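Local atomic coordinates of L-lysine 6-oxidase (Marinomonas mediterranea, PDB entry 3WEU), a protein that oxidises the epsilon-amino group of L-lysine with its cysteine tryptophylquinone cofactor, releasing ammonium and the hydrogen peroxide that makes it antibacterial. Residues F99-G104 / P446-I451; N105-R110 / S456-V461; Y467-Y472 / T494-G499. All coordinates share one frame; numbering follows the deposited sequence.

Contact 1. Residues F99-G104 / P446-I451; sequences FRELNG and PMCPGI. With SO4 (sulfate ion), chain C.
E101, whose CG lies 3.5 Å from SG of C448, has its OE1 gripped by two hydroxyls, Y392 OH and S387 OG. CG stands anti to the carbonyl carbon (chi1 -56°), against the sulfur, and the bend at chi2 (81°) turns the carboxylate to the hydroxyls. Beside this pair, the F99 ring is sandwiched. P449 CB sits over one face in a CH-pi contact, 3.6 Å from the F99 centroid and 16° off the normal, and the backbone N of E101 lies above the rim of the opposite face. The ring also meets the backbone obliquely, F99 CE2 lying 3.4 Å from C448 C. At the start of 99-104, F99 N gives a nearly straight 2.8 Å hydrogen bond to O4 of a sulfate ion, which R122 also binds. Both prolines of 446-451 follow cis peptide bonds, and buried backbone polar groups of this loop are satisfied by the cofactor: P446 O accepts from NE1 of the tryptophylquinone at position 581, and C448 N donates to its O7. The contact thus backs a loop that lines a quinone cofactor site, the redox centre of this amine oxidase.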
loop_
_atom_site.group_PDB
_atom_site.type_symbol
_atom_site.label_atom_id
_atom_site.label_comp_id
_atom_site.label_asym_id
_atom_site.label_seq_id
_atom_site.Cartn_x
_atom_site.Cartn_y
_atom_site.Cartn_z
ATOM N N PHE A 99 -3.051 -5.692 -21.898
ATOM C CA PHE A 99 -3.941 -4.976 -22.773
ATOM C C PHE A 99 -3.539 -3.493 -22.867
ATOM O O PHE A 99 -3.433 -2.775 -21.887
ATOM C CB PHE A 99 -5.418 -5.108 -22.350
ATOM C CG PHE A 99 -6.358 -4.514 -23.395
ATOM C CD1 PHE A 99 -6.590 -5.181 -24.589
ATOM C CD2 PHE A 99 -6.921 -3.271 -23.190
ATOM C CE1 PHE A 99 -7.392 -4.642 -25.556
ATOM C CE2 PHE A 99 -7.712 -2.726 -24.185
ATOM C CZ PHE A 99 -7.959 -3.416 -25.332
ATOM N N ARG A 100 -3.240 -3.075 -24.095
ATOM C CA ARG A 100 -2.953 -1.713 -24.446
ATOM C C ARG A 100 -3.797 -1.181 -25.591
ATOM O O ARG A 100 -3.262 -0.834 -26.687
ATOM C CB ARG A 100 -1.478 -1.632 -24.819
ATOM C CG ARG A 100 -0.626 -1.701 -23.557
ATOM C CD ARG A 100 0.804 -1.472 -23.961
ATOM N NE ARG A 100 1.724 -1.393 -22.822
ATOM C CZ ARG A 100 3.010 -1.059 -22.932
ATOM N NH1 ARG A 100 3.560 -0.838 -24.121
ATOM N NH2 ARG A 100 3.749 -0.973 -21.828
ATOM N N GLU A 101 -5.124 -1.144 -25.355
ATOM C CA GLU A 101 -6.017 -0.678 -26.332
ATOM C C GLU A 101 -5.807 -1.355 -27.682
ATOM O O GLU A 101 -5.851 -2.598 -27.762
ATOM C CB GLU A 101 -5.966 0.850 -26.358
ATOM C CG GLU A 101 -6.250 1.469 -25.011
ATOM C CD GLU A 101 -5.039 1.485 -24.062
ATOM O OE1 GLU A 101 -3.946 1.978 -24.437
ATOM O OE2 GLU A 101 -5.213 0.958 -22.960
ATOM N N LEU A 102 -5.581 -0.581 -28.737
ATOM C CA LEU A 102 -5.571 -1.136 -30.066
ATOM C C LEU A 102 -4.222 -1.699 -30.504
ATOM O O LEU A 102 -4.117 -2.284 -31.605
ATOM C CB LEU A 102 -6.022 -0.120 -31.064
ATOM C CG LEU A 102 -7.482 0.119 -31.388
ATOM C CD1 LEU A 102 -8.502 -0.987 -31.346
ATOM C CD2 LEU A 102 -8.049 1.498 -31.424
ATOM N N ASN A 103 -3.228 -1.599 -29.615
ATOM C CA ASN A 103 -1.904 -2.169 -29.970
ATOM C C ASN A 103 -2.048 -3.648 -30.035
ATOM O O ASN A 103 -2.621 -4.305 -29.115
ATOM C CB ASN A 103 -0.858 -1.778 -28.958
ATOM C CG ASN A 103 -0.535 -0.271 -29.017
ATOM O OD1 ASN A 103 0.084 0.239 -29.973
ATOM N ND2 ASN A 103 -1.054 0.443 -28.066
ATOM N N GLY A 104 -1.501 -4.208 -31.107
ATOM C CA GLY A 104 -1.618 -5.625 -31.320
ATOM C C GLY A 104 -2.639 -5.998 -32.323
ATOM O O GLY A 104 -2.648 -7.113 -32.778
ATOM N N PRO A 446 -17.934 -0.543 -28.215
ATOM C CA PRO A 446 -16.521 -0.502 -28.466
ATOM C C PRO A 446 -15.847 -1.724 -27.872
ATOM O O PRO A 446 -16.493 -2.534 -27.217
ATOM C CB PRO A 446 -16.036 0.754 -27.721
ATOM C CG PRO A 446 -17.051 0.969 -26.631
ATOM C CD PRO A 446 -18.349 0.400 -27.147
ATOM N N MET A 447 -14.554 -1.837 -28.117
ATOM C CA MET A 447 -13.748 -2.927 -27.622
ATOM C C MET A 447 -12.407 -2.371 -27.101
ATOM O O MET A 447 -11.461 -2.240 -27.886
ATOM C CB MET A 447 -13.564 -3.931 -28.771
ATOM C CG MET A 447 -14.694 -4.950 -28.918
ATOM S SD MET A 447 -14.385 -5.999 -30.292
ATOM C CE MET A 447 -15.641 -7.294 -30.073
ATOM N N CYS A 448 -12.372 -2.026 -25.824
ATOM C CA CYS A 448 -11.246 -1.441 -25.158
ATOM C C CYS A 448 -11.040 -1.939 -23.732
ATOM O O CYS A 448 -10.795 -1.157 -22.833
ATOM C CB CYS A 448 -11.329 0.108 -25.221
ATOM S SG CYS A 448 -9.761 0.998 -24.809
ATOM N N PRO A 449 -11.081 -3.251 -23.534
ATOM C CA PRO A 449 -11.137 -4.272 -24.538
ATOM C C PRO A 449 -12.507 -4.732 -24.934
ATOM O O PRO A 449 -12.671 -5.400 -25.937
ATOM C CB PRO A 449 -10.442 -5.449 -23.831
ATOM C CG PRO A 449 -10.687 -5.292 -22.409
ATOM C CD PRO A 449 -10.764 -3.804 -22.198
ATOM N N GLY A 450 -13.471 -4.494 -24.069
ATOM C CA GLY A 450 -14.763 -5.086 -24.237
ATOM C C GLY A 450 -15.211 -5.804 -23.021
ATOM O O GLY A 450 -14.658 -5.581 -21.946
ATOM N N ILE A 451 -16.196 -6.684 -23.179
ATOM C CA ILE A 451 -16.703 -7.461 -22.002
ATOM C C ILE A 451 -16.460 -8.934 -22.268
ATOM O O ILE A 451 -15.534 -9.502 -21.695
ATOM C CB ILE A 451 -18.186 -7.190 -21.738
ATOM C CG1 ILE A 451 -18.389 -5.736 -21.282
ATOM C CG2 ILE A 451 -18.733 -8.147 -20.704
ATOM C CD1 ILE A 451 -17.742 -5.384 -19.992
HETATM S S SO4 C . -3.024 -6.106 -18.076
HETATM O O1 SO4 C . -1.832 -5.203 -18.277
HETATM O O2 SO4 C . -2.415 -7.405 -17.563
HETATM O O3 SO4 C . -3.921 -5.557 -16.995
HETATM O O4 SO4 C . -3.904 -6.271 -19.317
#

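Contact 2. Residues N105-R110 / S456-V461; sequences NLLYGR and SLQNPV. With EDO (1,2-ethanediol), chain I; SO4 (sulfate ion), chain E.
A small surface pocket occupied by 1,2-ethanediol, probably from the crystallisation liquor, lies where L106 and L107 meet N459 and P460. The diol spans the amide of N459: its O1 donates to OD1 at 2.7 Å, and N459 ND2 donates to its O2 at 2.8 Å in an almost straight bond. Aliphatic groups flank the diol. L106 CB comes within 3.4 Å of diol O2, and L107 CD2 stands 4.2 Å from P460 CD. The other branch of L107 crosses the Q458 side chain at about a right angle, CD1 meeting CB of Q458 at 3.7 Å. Both loops use the same device to hold their shape, an Asx turn: N105 OD1 accepts from L107 N at 3.0 Å, and N459 OD1 accepts from V461 N. With CG anti to the backbone N (chi1 -162°), the N459 amide leans forward beside its carbonyl carbon, and its OD1 is gripped both by V461 N, which approaches from above the carbonyl plane, and by the diol. Two waters also join the loops. One molecule accepts from N105 ND2 at 2.8 Å and donates to Q458 OE1; a second accepts from L106 N and, weakly, from N459 ND2. C490 of helix 489-492 packs against both L106 and N459. At the far end of 105-110, the R110 guanidinium meets a sulfate edge-on, NH2 lying 3.0 Å from its O2.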
loop_
_atom_site.group_PDB
_atom_site.type_symbol
_atom_site.label_atom_id
_atom_site.label_comp_id
_atom_site.label_asym_id
_atom_site.label_seq_id
_atom_site.Cartn_x
_atom_site.Cartn_y
_atom_site.Cartn_z
ATOM N N ASN A 105 -3.504 -5.050 -32.690
ATOM C CA ASN A 105 -4.592 -5.289 -33.661
ATOM C C ASN A 105 -4.111 -5.124 -35.104
ATOM O O ASN A 105 -3.814 -3.996 -35.585
ATOM C CB ASN A 105 -5.755 -4.324 -33.350
ATOM C CG ASN A 105 -6.994 -4.569 -34.190
ATOM O OD1 ASN A 105 -6.975 -5.188 -35.242
ATOM N ND2 ASN A 105 -8.104 -3.971 -33.727
ATOM N N LEU A 106 -4.080 -6.239 -35.816
ATOM C CA LEU A 106 -3.453 -6.315 -37.145
ATOM C C LEU A 106 -4.319 -5.751 -38.242
ATOM O O LEU A 106 -3.883 -5.603 -39.386
ATOM C CB LEU A 106 -3.005 -7.754 -37.452
ATOM C CG LEU A 106 -1.897 -8.260 -36.559
ATOM C CD1 LEU A 106 -1.619 -9.728 -36.633
ATOM C CD2 LEU A 106 -0.644 -7.507 -36.893
ATOM N N LEU A 107 -5.563 -5.397 -37.908
ATOM C CA LEU A 107 -6.355 -4.666 -38.820
ATOM C C LEU A 107 -5.772 -3.309 -39.137
ATOM O O LEU A 107 -6.150 -2.735 -40.160
ATOM C CB LEU A 107 -7.810 -4.517 -38.359
ATOM C CG LEU A 107 -8.512 -5.882 -38.249
ATOM C CD1 LEU A 107 -9.812 -5.716 -37.461
ATOM C CD2 LEU A 107 -8.790 -6.443 -39.603
ATOM N N TYR A 108 -4.908 -2.796 -38.289
ATOM C CA TYR A 108 -4.248 -1.498 -38.535
ATOM C C TYR A 108 -2.859 -1.662 -39.223
ATOM O O TYR A 108 -2.077 -0.700 -39.352
ATOM C CB TYR A 108 -4.069 -0.724 -37.216
ATOM C CG TYR A 108 -5.406 -0.307 -36.626
ATOM C CD1 TYR A 108 -6.177 -1.225 -35.895
ATOM C CD2 TYR A 108 -5.909 0.947 -36.831
ATOM C CE1 TYR A 108 -7.373 -0.852 -35.347
ATOM C CE2 TYR A 108 -7.148 1.303 -36.363
ATOM C CZ TYR A 108 -7.865 0.400 -35.608
ATOM O OH TYR A 108 -9.113 0.728 -35.154
ATOM N N GLY A 109 -2.564 -2.882 -39.608
ATOM C CA GLY A 109 -1.319 -3.196 -40.284
ATOM C C GLY A 109 -0.272 -3.796 -39.404
ATOM O O GLY A 109 -0.347 -3.805 -38.170
ATOM N N ARG A 110 0.741 -4.370 -40.045
ATOM C CA ARG A 110 1.779 -5.056 -39.298
ATOM C C ARG A 110 2.548 -4.161 -38.406
ATOM O O ARG A 110 3.134 -4.602 -37.445
ATOM C CB ARG A 110 2.713 -5.801 -40.245
ATOM C CG ARG A 110 2.078 -7.095 -40.728
ATOM C CD ARG A 110 2.903 -7.799 -41.796
ATOM N NE ARG A 110 2.961 -6.951 -42.977
ATOM C CZ ARG A 110 3.726 -7.204 -44.027
ATOM N NH1 ARG A 110 4.490 -8.306 -44.050
ATOM N NH2 ARG A 110 3.716 -6.358 -45.047
ATOM N N SER A 456 -10.052 -9.038 -31.756
ATOM C CA SER A 456 -9.721 -10.168 -32.634
ATOM C C SER A 456 -10.922 -10.679 -33.361
ATOM O O SER A 456 -10.816 -11.247 -34.435
ATOM C CB SER A 456 -9.020 -11.277 -31.818
ATOM O OG SER A 456 -9.817 -11.774 -30.757
ATOM N N LEU A 457 -12.116 -10.517 -32.787
ATOM C CA LEU A 457 -13.293 -10.985 -33.480
ATOM C C LEU A 457 -13.660 -10.225 -34.716
ATOM O O LEU A 457 -14.535 -10.657 -35.507
ATOM C CB LEU A 457 -14.489 -10.977 -32.536
ATOM C CG LEU A 457 -14.689 -12.129 -31.554
ATOM C CD1 LEU A 457 -15.185 -13.306 -32.311
ATOM C CD2 LEU A 457 -13.467 -12.475 -30.743
ATOM N N GLN A 458 -13.061 -9.051 -34.890
ATOM C CA GLN A 458 -13.235 -8.292 -36.087
ATOM C C GLN A 458 -12.307 -8.764 -37.226
ATOM O O GLN A 458 -12.469 -8.353 -38.383
ATOM C CB GLN A 458 -12.937 -6.809 -35.831
ATOM C CG GLN A 458 -14.022 -6.121 -35.003
ATOM C CD GLN A 458 -13.621 -4.714 -34.647
ATOM O OE1 GLN A 458 -13.116 -3.960 -35.494
ATOM N NE2 GLN A 458 -13.773 -4.364 -33.357
ATOM N N ASN A 459 -11.393 -9.607 -36.888
ATOM C CA ASN A 459 -10.384 -10.039 -37.860
ATOM C C ASN A 459 -10.797 -11.261 -38.663
ATOM O O ASN A 459 -10.967 -12.292 -38.094
ATOM C CB ASN A 459 -9.081 -10.309 -37.173
ATOM C CG ASN A 459 -7.940 -10.315 -38.174
ATOM O OD1 ASN A 459 -8.162 -10.685 -39.317
ATOM N ND2 ASN A 459 -6.786 -9.809 -37.785
ATOM N N PRO A 460 -11.042 -11.106 -39.975
ATOM C CA PRO A 460 -11.572 -12.207 -40.687
ATOM C C PRO A 460 -10.679 -13.440 -40.688
ATOM O O PRO A 460 -11.223 -14.551 -40.917
ATOM C CB PRO A 460 -11.692 -11.701 -42.128
ATOM C CG PRO A 460 -10.763 -10.546 -42.222
ATOM C CD PRO A 460 -10.836 -9.949 -40.847
ATOM N N VAL A 461 -9.391 -13.261 -40.427
ATOM C CA VAL A 461 -8.501 -14.445 -40.480
ATOM C C VAL A 461 -8.753 -15.497 -39.391
ATOM O O VAL A 461 -8.258 -16.620 -39.490
ATOM C CB VAL A 461 -7.024 -14.074 -40.503
ATOM C CG1 VAL A 461 -6.713 -13.013 -41.576
ATOM C CG2 VAL A 461 -6.551 -13.677 -39.135
HETATM C C1 EDO I . -5.714 -9.199 -41.742
HETATM O O1 EDO I . -7.102 -9.262 -41.390
HETATM C C2 EDO I . -4.791 -8.759 -40.633
HETATM O O2 EDO I . -4.680 -9.812 -39.645
HETATM S S SO4 E . 0.676 -3.917 -43.695
HETATM O O1 SO4 E . 0.264 -2.493 -43.798
HETATM O O2 SO4 E . 1.782 -4.099 -44.678
HETATM O O3 SO4 E . 1.191 -4.233 -42.366
HETATM O O4 SO4 E . -0.445 -4.893 -43.856
HETATM O O HOH W 1 -10.571 -3.265 -34.919
HETATM O O HOH W 2 -5.456 -8.661 -34.912
#

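Contact 3. Residues Y467-Y472 / T494-G499; sequences YQIKHY and TGCEPG
H471 and C496 form a single isolated beta bridge between paths that run 93° apart, so the pairing is confined to this one bridge. C496 supplies both bonds of this bridge to the residues flanking H471, the pattern of a parallel pair: C496 N donates to K470 O at 2.7 Å, and C496 O accepts from Y472 N at 3.1 Å. G495, which has no side chain, lets the two backbones come close here. The aliphatic part of K470 runs over the same spot, with CD 3.6 Å from T494 C, before its chain bends and carries NZ to E493 O. Y472 does most of the side-chain work. Its ring is sent out along the second segment because CG stands anti to the backbone N (chi1 -178°), and it runs alongside T494 and E497, all pointing the same way. E497 OE2 reaches the ring edge, 3.3 Å from Y472 CE2, with carboxylate and ring planes 32° apart; T494 OG1 approaches Y472 CD1 obliquely at 3.5 Å. The polar ends are held by others: T484 takes E497 OE2, K92 forms a salt bridge to OE1, and R487 binds T494 OG1 while making a cation-pi contact with Y472. At the end of strand 468-469, I469 CG2 packs on C496 SG at 3.8 Å, and W243 of strand 237-247 touches both. One water donates to Y472 O at 2.6 Å and to C496 O at 2.8 Å, giving C496 O a second partner beside Y472 N.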
loop_
_atom_site.group_PDB
_atom_site.type_symbol
_atom_site.label_atom_id
_atom_site.label_comp_id
_atom_site.label_asym_id
_atom_site.label_seq_id
_atom_site.Cartn_x
_atom_site.Cartn_y
_atom_site.Cartn_z
ATOM N N TYR A 467 -19.523 -16.202 -39.247
ATOM C CA TYR A 467 -19.980 -16.736 -37.963
ATOM C C TYR A 467 -19.244 -17.982 -37.480
ATOM O O TYR A 467 -19.631 -18.548 -36.477
ATOM C CB TYR A 467 -21.493 -16.999 -37.960
ATOM C CG TYR A 467 -22.359 -15.746 -37.804
ATOM C CD1 TYR A 467 -22.632 -14.948 -38.906
ATOM C CD2 TYR A 467 -22.887 -15.362 -36.557
ATOM C CE1 TYR A 467 -23.410 -13.800 -38.814
ATOM C CE2 TYR A 467 -23.652 -14.225 -36.456
ATOM C CZ TYR A 467 -23.946 -13.469 -37.578
ATOM O OH TYR A 467 -24.731 -12.323 -37.521
ATOM N N GLN A 468 -18.267 -18.484 -38.243
ATOM C CA GLN A 468 -17.629 -19.763 -37.886
ATOM C C GLN A 468 -16.172 -19.655 -37.602
ATOM O O GLN A 468 -15.406 -19.335 -38.513
ATOM C CB GLN A 468 -17.753 -20.686 -39.055
ATOM C CG GLN A 468 -19.090 -21.270 -39.318
ATOM C CD GLN A 468 -18.954 -22.323 -40.440
ATOM O OE1 GLN A 468 -17.815 -22.808 -40.787
ATOM N NE2 GLN A 468 -20.079 -22.649 -41.029
ATOM N N ILE A 469 -15.799 -19.941 -36.369
ATOM C CA ILE A 469 -14.423 -19.839 -35.924
ATOM C C ILE A 469 -13.604 -20.980 -36.544
ATOM O O ILE A 469 -13.992 -22.137 -36.447
ATOM C CB ILE A 469 -14.318 -19.917 -34.413
ATOM C CG1 ILE A 469 -15.091 -18.748 -33.770
ATOM C CG2 ILE A 469 -12.853 -19.961 -33.969
ATOM C CD1 ILE A 469 -14.618 -17.335 -34.164
ATOM N N LYS A 470 -12.504 -20.620 -37.182
ATOM C CA LYS A 470 -11.557 -21.610 -37.695
ATOM C C LYS A 470 -10.784 -22.222 -36.595
ATOM O O LYS A 470 -10.233 -21.532 -35.742
ATOM C CB LYS A 470 -10.572 -20.853 -38.629
ATOM C CG LYS A 470 -9.603 -21.789 -39.383
ATOM C CD LYS A 470 -8.570 -20.955 -40.134
ATOM C CE LYS A 470 -9.026 -20.470 -41.496
ATOM N NZ LYS A 470 -8.447 -19.126 -41.822
ATOM N N HIS A 471 -10.693 -23.543 -36.585
ATOM C CA HIS A 471 -9.988 -24.247 -35.593
ATOM C C HIS A 471 -8.536 -24.513 -36.062
ATOM O O HIS A 471 -8.312 -24.888 -37.210
ATOM C CB HIS A 471 -10.623 -25.626 -35.397
ATOM C CG HIS A 471 -11.941 -25.600 -34.711
ATOM N ND1 HIS A 471 -12.313 -26.563 -33.794
ATOM C CD2 HIS A 471 -13.020 -24.785 -34.863
ATOM C CE1 HIS A 471 -13.540 -26.326 -33.366
ATOM N NE2 HIS A 471 -13.998 -25.248 -33.997
ATOM N N TYR A 472 -7.600 -24.254 -35.196
ATOM C CA TYR A 472 -6.215 -24.663 -35.375
ATOM C C TYR A 472 -6.060 -26.069 -34.765
ATOM O O TYR A 472 -6.265 -26.250 -33.595
ATOM C CB TYR A 472 -5.335 -23.764 -34.644
ATOM C CG TYR A 472 -3.835 -24.021 -34.766
ATOM C CD1 TYR A 472 -3.179 -23.901 -35.989
ATOM C CD2 TYR A 472 -3.093 -24.319 -33.639
ATOM C CE1 TYR A 472 -1.803 -24.084 -36.068
ATOM C CE2 TYR A 472 -1.730 -24.505 -33.697
ATOM C CZ TYR A 472 -1.107 -24.376 -34.910
ATOM O OH TYR A 472 0.225 -24.564 -34.911
ATOM N N THR A 494 -4.159 -19.435 -39.245
ATOM C CA THR A 494 -4.497 -20.867 -39.469
ATOM C C THR A 494 -5.460 -21.419 -38.399
ATOM O O THR A 494 -5.638 -22.643 -38.271
ATOM C CB THR A 494 -3.198 -21.692 -39.422
ATOM O OG1 THR A 494 -2.422 -21.300 -38.279
ATOM C CG2 THR A 494 -2.408 -21.453 -40.729
ATOM N N GLY A 495 -6.059 -20.515 -37.605
ATOM C CA GLY A 495 -7.160 -20.897 -36.718
ATOM C C GLY A 495 -6.914 -20.548 -35.300
ATOM O O GLY A 495 -5.844 -20.122 -34.930
ATOM N N CYS A 496 -7.925 -20.823 -34.461
ATOM C CA CYS A 496 -7.820 -20.520 -33.055
ATOM C C CYS A 496 -7.590 -21.756 -32.239
ATOM O O CYS A 496 -8.102 -22.805 -32.551
ATOM C CB CYS A 496 -9.131 -19.874 -32.564
ATOM S SG CYS A 496 -9.481 -18.362 -33.477
ATOM N N GLU A 497 -6.961 -21.556 -31.107
ATOM C CA GLU A 497 -6.824 -22.580 -30.113
ATOM C C GLU A 497 -7.786 -22.217 -29.007
ATOM O O GLU A 497 -8.115 -21.046 -28.883
ATOM C CB GLU A 497 -5.462 -22.501 -29.488
ATOM C CG GLU A 497 -4.394 -22.996 -30.434
ATOM C CD GLU A 497 -3.016 -23.163 -29.807
ATOM O OE1 GLU A 497 -2.782 -22.760 -28.655
ATOM O OE2 GLU A 497 -2.161 -23.724 -30.529
ATOM N N PRO A 498 -8.086 -23.159 -28.138
ATOM C CA PRO A 498 -8.765 -22.909 -26.877
ATOM C C PRO A 498 -8.068 -21.794 -26.061
ATOM O O PRO A 498 -6.841 -21.743 -25.905
ATOM C CB PRO A 498 -8.718 -24.241 -26.161
ATOM C CG PRO A 498 -8.670 -25.244 -27.229
ATOM C CD PRO A 498 -8.017 -24.594 -28.437
ATOM N N GLY A 499 -8.882 -20.864 -25.559
ATOM C CA GLY A 499 -8.381 -19.723 -24.853
ATOM C C GLY A 499 -8.154 -18.507 -25.738
ATOM O O GLY A 499 -8.026 -17.386 -25.202
HETATM O O HOH W 3 -8.288 -25.583 -32.035
#

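Overall arrangement
The three contacts form a row with contact 1 at the quinone. Contact 1 lies closest to the chain's centre, its segment 446-451 hydrogen-bonded to the cofactor residue at position 581. Contact 2 continues the same two loops, its centre 12 Å from that of contact 1; their segments alternate along the chain, and M447 SD rests 3.5 Å from Q458 NE2. Both join the N-terminal part of the chain to its C-terminal domain. Contact 3, within the C-terminal domain alone, has its centre 14 Å from that of contact 2, and the two meet through a weak hydrogen bond from K470 NZ to V461 O. Contacts 1 and 3 do not touch: their centres are 20 Å apart and their nearest atoms about 11 Å.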